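Local coordinates for thermosome subunit (Methanococcoides burtonii, PDB 3AQ1), which probably acts as a group II chaperonin, binding unfolded proteins and using ATP hydrolysis to promote their folding, at residues A[154-165]-A[325-336]. Residues are numbered along the deposited sequence; the frame is centred on the assembly and turned at random.
Sequences EKRAGGSIDDSE and VLLHGGTEHVVD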
loop_
_atom_site.group_PDB
_atom_site.type_symbol
_atom_site.label_atom_id
_atom_site.label_comp_id
_atom_site.label_asym_id
_atom_site.label_seq_id
_atom_site.Cartn_x
_atom_site.Cartn_y
_atom_site.Cartn_z
ATOM N N GLU A 154 13.615 1.074 -8.099
ATOM C CA GLU A 154 14.451 0.834 -9.266
ATOM C C GLU A 154 15.519 -0.135 -8.789
ATOM O O GLU A 154 16.320 0.190 -7.904
ATOM C CB GLU A 154 15.086 2.138 -9.767
ATOM C CG GLU A 154 16.021 1.966 -10.948
ATOM C CD GLU A 154 15.258 1.729 -12.233
ATOM O OE1 GLU A 154 14.096 2.187 -12.295
ATOM O OE2 GLU A 154 15.806 1.083 -13.161
ATOM N N LYS A 155 15.513 -1.343 -9.333
ATOM C CA LYS A 155 16.398 -2.362 -8.791
ATOM C C LYS A 155 17.767 -2.362 -9.456
ATOM O O LYS A 155 17.891 -2.470 -10.675
ATOM C CB LYS A 155 15.735 -3.752 -8.782
ATOM C CG LYS A 155 15.176 -4.208 -10.099
ATOM C CD LYS A 155 13.942 -5.083 -9.918
ATOM C CE LYS A 155 13.428 -5.523 -11.287
ATOM N NZ LYS A 155 12.097 -6.170 -11.206
ATOM N N ARG A 156 18.790 -2.200 -8.629
ATOM C CA ARG A 156 20.166 -2.233 -9.083
ATOM C C ARG A 156 20.868 -3.539 -8.636
ATOM O O ARG A 156 21.249 -3.695 -7.469
ATOM C CB ARG A 156 20.905 -1.015 -8.536
ATOM C CG ARG A 156 20.210 0.308 -8.789
ATOM C CD ARG A 156 21.187 1.342 -9.353
ATOM N NE ARG A 156 21.661 0.975 -10.687
ATOM C CZ ARG A 156 20.862 0.650 -11.703
ATOM N NH1 ARG A 156 19.541 0.639 -11.548
ATOM N NH2 ARG A 156 21.383 0.333 -12.878
ATOM N N ALA A 157 21.032 -4.482 -9.560
ATOM C CA ALA A 157 21.683 -5.740 -9.221
ATOM C C ALA A 157 23.131 -5.495 -8.802
ATOM O O ALA A 157 23.832 -4.694 -9.422
ATOM C CB ALA A 157 21.619 -6.699 -10.388
ATOM N N GLY A 158 23.571 -6.172 -7.743
ATOM C CA GLY A 158 24.943 -6.061 -7.274
ATOM C C GLY A 158 25.110 -5.357 -5.936
ATOM O O GLY A 158 24.413 -4.379 -5.653
ATOM N N GLY A 159 26.039 -5.853 -5.115
ATOM C CA GLY A 159 26.313 -5.289 -3.803
ATOM C C GLY A 159 25.435 -5.864 -2.709
ATOM O O GLY A 159 24.947 -6.989 -2.811
ATOM N N SER A 160 25.233 -5.075 -1.660
ATOM C CA SER A 160 24.451 -5.471 -0.498
ATOM C C SER A 160 23.201 -4.602 -0.399
ATOM O O SER A 160 23.152 -3.500 -0.940
ATOM C CB SER A 160 25.318 -5.345 0.770
ATOM O OG SER A 160 24.580 -5.047 1.951
ATOM N N ILE A 161 22.182 -5.094 0.290
ATOM C CA ILE A 161 20.990 -4.296 0.509
ATOM C C ILE A 161 21.362 -3.022 1.264
ATOM O O ILE A 161 20.608 -2.054 1.285
ATOM C CB ILE A 161 19.972 -5.081 1.315
ATOM C CG1 ILE A 161 18.634 -4.362 1.350
ATOM C CG2 ILE A 161 20.483 -5.303 2.715
ATOM C CD1 ILE A 161 17.604 -5.150 2.086
ATOM N N ASP A 162 22.536 -3.036 1.887
ATOM C CA ASP A 162 23.027 -1.889 2.652
ATOM C C ASP A 162 23.456 -0.732 1.738
ATOM O O ASP A 162 23.523 0.420 2.165
ATOM C CB ASP A 162 24.200 -2.309 3.549
ATOM C CG ASP A 162 23.754 -3.013 4.825
ATOM O OD1 ASP A 162 22.718 -2.610 5.411
ATOM O OD2 ASP A 162 24.462 -3.958 5.248
ATOM N N ASP A 163 23.754 -1.053 0.485
ATOM C CA ASP A 163 24.144 -0.062 -0.495
ATOM C C ASP A 163 22.900 0.531 -1.144
ATOM O O ASP A 163 23.005 1.300 -2.086
ATOM C CB ASP A 163 25.008 -0.686 -1.598
ATOM C CG ASP A 163 26.259 -1.355 -1.070
ATOM O OD1 ASP A 163 26.797 -0.896 -0.037
ATOM O OD2 ASP A 163 26.709 -2.340 -1.704
ATOM N N SER A 164 21.718 0.161 -0.673
ATOM C CA SER A 164 20.510 0.756 -1.234
ATOM C C SER A 164 20.436 2.254 -0.915
ATOM O O SER A 164 20.845 2.693 0.155
ATOM C CB SER A 164 19.259 0.003 -0.770
ATOM O OG SER A 164 19.186 -1.266 -1.409
ATOM N N GLU A 165 19.946 3.044 -1.859
ATOM C CA GLU A 165 19.880 4.485 -1.648
ATOM C C GLU A 165 18.453 5.003 -1.625
ATOM O O GLU A 165 17.558 4.452 -2.273
ATOM C CB GLU A 165 20.664 5.237 -2.725
ATOM C CG GLU A 165 22.148 4.960 -2.750
ATOM C CD GLU A 165 22.827 5.570 -3.962
ATOM O OE1 GLU A 165 23.184 4.827 -4.907
ATOM O OE2 GLU A 165 22.999 6.800 -3.966
ATOM N N VAL A 325 13.767 4.501 -4.386
ATOM C CA VAL A 325 14.686 3.589 -3.732
ATOM C C VAL A 325 15.508 2.917 -4.818
ATOM O O VAL A 325 14.960 2.165 -5.623
ATOM C CB VAL A 325 13.943 2.460 -2.988
ATOM C CG1 VAL A 325 14.942 1.539 -2.339
ATOM C CG2 VAL A 325 12.966 3.005 -1.953
ATOM N N LEU A 326 16.807 3.195 -4.865
ATOM C CA LEU A 326 17.693 2.347 -5.642
ATOM C C LEU A 326 18.004 1.125 -4.785
ATOM O O LEU A 326 18.831 1.188 -3.874
ATOM C CB LEU A 326 18.975 3.081 -6.014
ATOM C CG LEU A 326 18.771 4.344 -6.837
ATOM C CD1 LEU A 326 20.103 4.969 -7.167
ATOM C CD2 LEU A 326 18.006 4.002 -8.099
ATOM N N LEU A 327 17.317 0.021 -5.068
ATOM C CA LEU A 327 17.444 -1.209 -4.284
ATOM C C LEU A 327 18.596 -2.087 -4.766
ATOM O O LEU A 327 18.628 -2.484 -5.935
ATOM C CB LEU A 327 16.140 -2.002 -4.356
ATOM C CG LEU A 327 16.023 -3.284 -3.535
ATOM C CD1 LEU A 327 16.256 -2.980 -2.069
ATOM C CD2 LEU A 327 14.647 -3.899 -3.748
ATOM N N HIS A 328 19.534 -2.387 -3.868
ATOM C CA HIS A 328 20.650 -3.288 -4.182
ATOM C C HIS A 328 20.530 -4.676 -3.529
ATOM O O HIS A 328 20.014 -4.816 -2.419
ATOM C CB HIS A 328 21.979 -2.653 -3.778
ATOM C CG HIS A 328 22.412 -1.538 -4.673
ATOM N ND1 HIS A 328 22.106 -0.220 -4.419
ATOM C CD2 HIS A 328 23.122 -1.544 -5.826
ATOM C CE1 HIS A 328 22.608 0.539 -5.380
ATOM N NE2 HIS A 328 23.224 -0.241 -6.248
ATOM N N GLY A 329 21.018 -5.694 -4.234
ATOM C CA GLY A 329 21.072 -7.057 -3.728
ATOM C C GLY A 329 22.307 -7.765 -4.263
ATOM O O GLY A 329 22.977 -7.232 -5.146
ATOM N N GLY A 330 22.615 -8.955 -3.748
ATOM C CA GLY A 330 23.795 -9.669 -4.205
ATOM C C GLY A 330 23.792 -9.932 -5.704
ATOM O O GLY A 330 24.797 -9.715 -6.391
ATOM N N THR A 331 22.649 -10.395 -6.211
ATOM C CA THR A 331 22.524 -10.847 -7.600
ATOM C C THR A 331 21.279 -10.294 -8.288
ATOM O O THR A 331 20.425 -9.685 -7.658
ATOM C CB THR A 331 22.392 -12.388 -7.674
ATOM O OG1 THR A 331 21.072 -12.780 -7.267
ATOM C CG2 THR A 331 23.410 -13.062 -6.774
ATOM N N GLU A 332 21.175 -10.539 -9.588
ATOM C CA GLU A 332 19.949 -10.275 -10.325
ATOM C C GLU A 332 18.726 -10.856 -9.624
ATOM O O GLU A 332 17.719 -10.173 -9.451
ATOM C CB GLU A 332 20.036 -10.897 -11.716
ATOM C CG GLU A 332 18.793 -10.693 -12.562
ATOM C CD GLU A 332 18.899 -9.469 -13.442
ATOM O OE1 GLU A 332 20.038 -8.997 -13.669
ATOM O OE2 GLU A 332 17.848 -8.987 -13.912
ATOM N N HIS A 333 18.798 -12.125 -9.229
ATOM C CA HIS A 333 17.598 -12.786 -8.718
ATOM C C HIS A 333 17.234 -12.411 -7.274
ATOM O O HIS A 333 16.055 -12.388 -6.915
ATOM C CB HIS A 333 17.636 -14.311 -8.922
ATOM C CG HIS A 333 16.304 -14.972 -8.720
ATOM N ND1 HIS A 333 15.303 -14.932 -9.669
ATOM C CD2 HIS A 333 15.798 -15.663 -7.670
ATOM C CE1 HIS A 333 14.244 -15.581 -9.218
ATOM N NE2 HIS A 333 14.517 -16.033 -8.006
ATOM N N VAL A 334 18.242 -12.125 -6.453
ATOM C CA VAL A 334 18.015 -11.615 -5.101
ATOM C C VAL A 334 17.173 -10.342 -5.171
ATOM O O VAL A 334 16.171 -10.168 -4.477
ATOM C CB VAL A 334 19.359 -11.269 -4.414
ATOM C CG1 VAL A 334 19.135 -10.546 -3.093
ATOM C CG2 VAL A 334 20.187 -12.518 -4.209
ATOM N N VAL A 335 17.584 -9.451 -6.044
ATOM C CA VAL A 335 16.952 -8.158 -6.132
ATOM C C VAL A 335 15.514 -8.217 -6.657
ATOM O O VAL A 335 14.712 -7.342 -6.337
ATOM C CB VAL A 335 17.826 -7.216 -6.955
ATOM C CG1 VAL A 335 17.072 -6.694 -8.154
ATOM C CG2 VAL A 335 18.363 -6.118 -6.071
ATOM N N ASP A 336 15.173 -9.239 -7.443
ATOM C CA ASP A 336 13.779 -9.407 -7.863
ATOM C C ASP A 336 12.878 -9.678 -6.659
ATOM O O ASP A 336 11.815 -9.066 -6.522
ATOM C CB ASP A 336 13.617 -10.520 -8.898
ATOM C CG ASP A 336 14.206 -10.159 -10.246
ATOM O OD1 ASP A 336 14.270 -8.955 -10.579
ATOM O OD2 ASP A 336 14.607 -11.088 -10.979
#
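With chi1 at -73°, His-328 sets its CG opposite its own carbonyl carbon, and the ring comes to lie beside Arg-156, whose backbone places CB over one ring face, 3.7 Å from the ring centroid, in a CH-pi contact. The arginine sends CG anti to its carbonyl carbon and then bends at chi2 and chi3, its guanidinium turned 85° to the ring. Asp-163 O lies 2.9 Å from ND1 of His-328, and Gly-158 O approaches CD2 at the ring edge; the flat face offered to Arg-156 CB is what suits a ring to this place. Were His-328 an alanine, the face under Arg-156 CB would probably be lost and Asp-163 O left without its imidazole neighbour. Strand 323-329 is the centre of a three-stranded mixed sheet, consistent with the intermediate domain of group II chaperonins: strand 151-157 runs parallel to it on one side, paired through Glu-154 and Lys-155, then the chain turns through a short 3-10 segment and returns antiparallel on the other at Glu-165, which trades backbone bonds with Leu-326. Just before that return, Ser-164, a short side chain ending in a hydroxyl, puts an acceptor right at the strand backbone, where a main-chain carbonyl would otherwise serve: OG receives His-328 N in a nearly straight bond (2.7 Å, 173°). On the face away from His-328 and Arg-156, Lys-155 lays its CB 3.3 Å from CG1 of Val-335, at the start of helix 332-355; its long aliphatic chain suits this apolar crossing and carries NZ to Asp-336 OD1, a salt bridge of 3.6 Å.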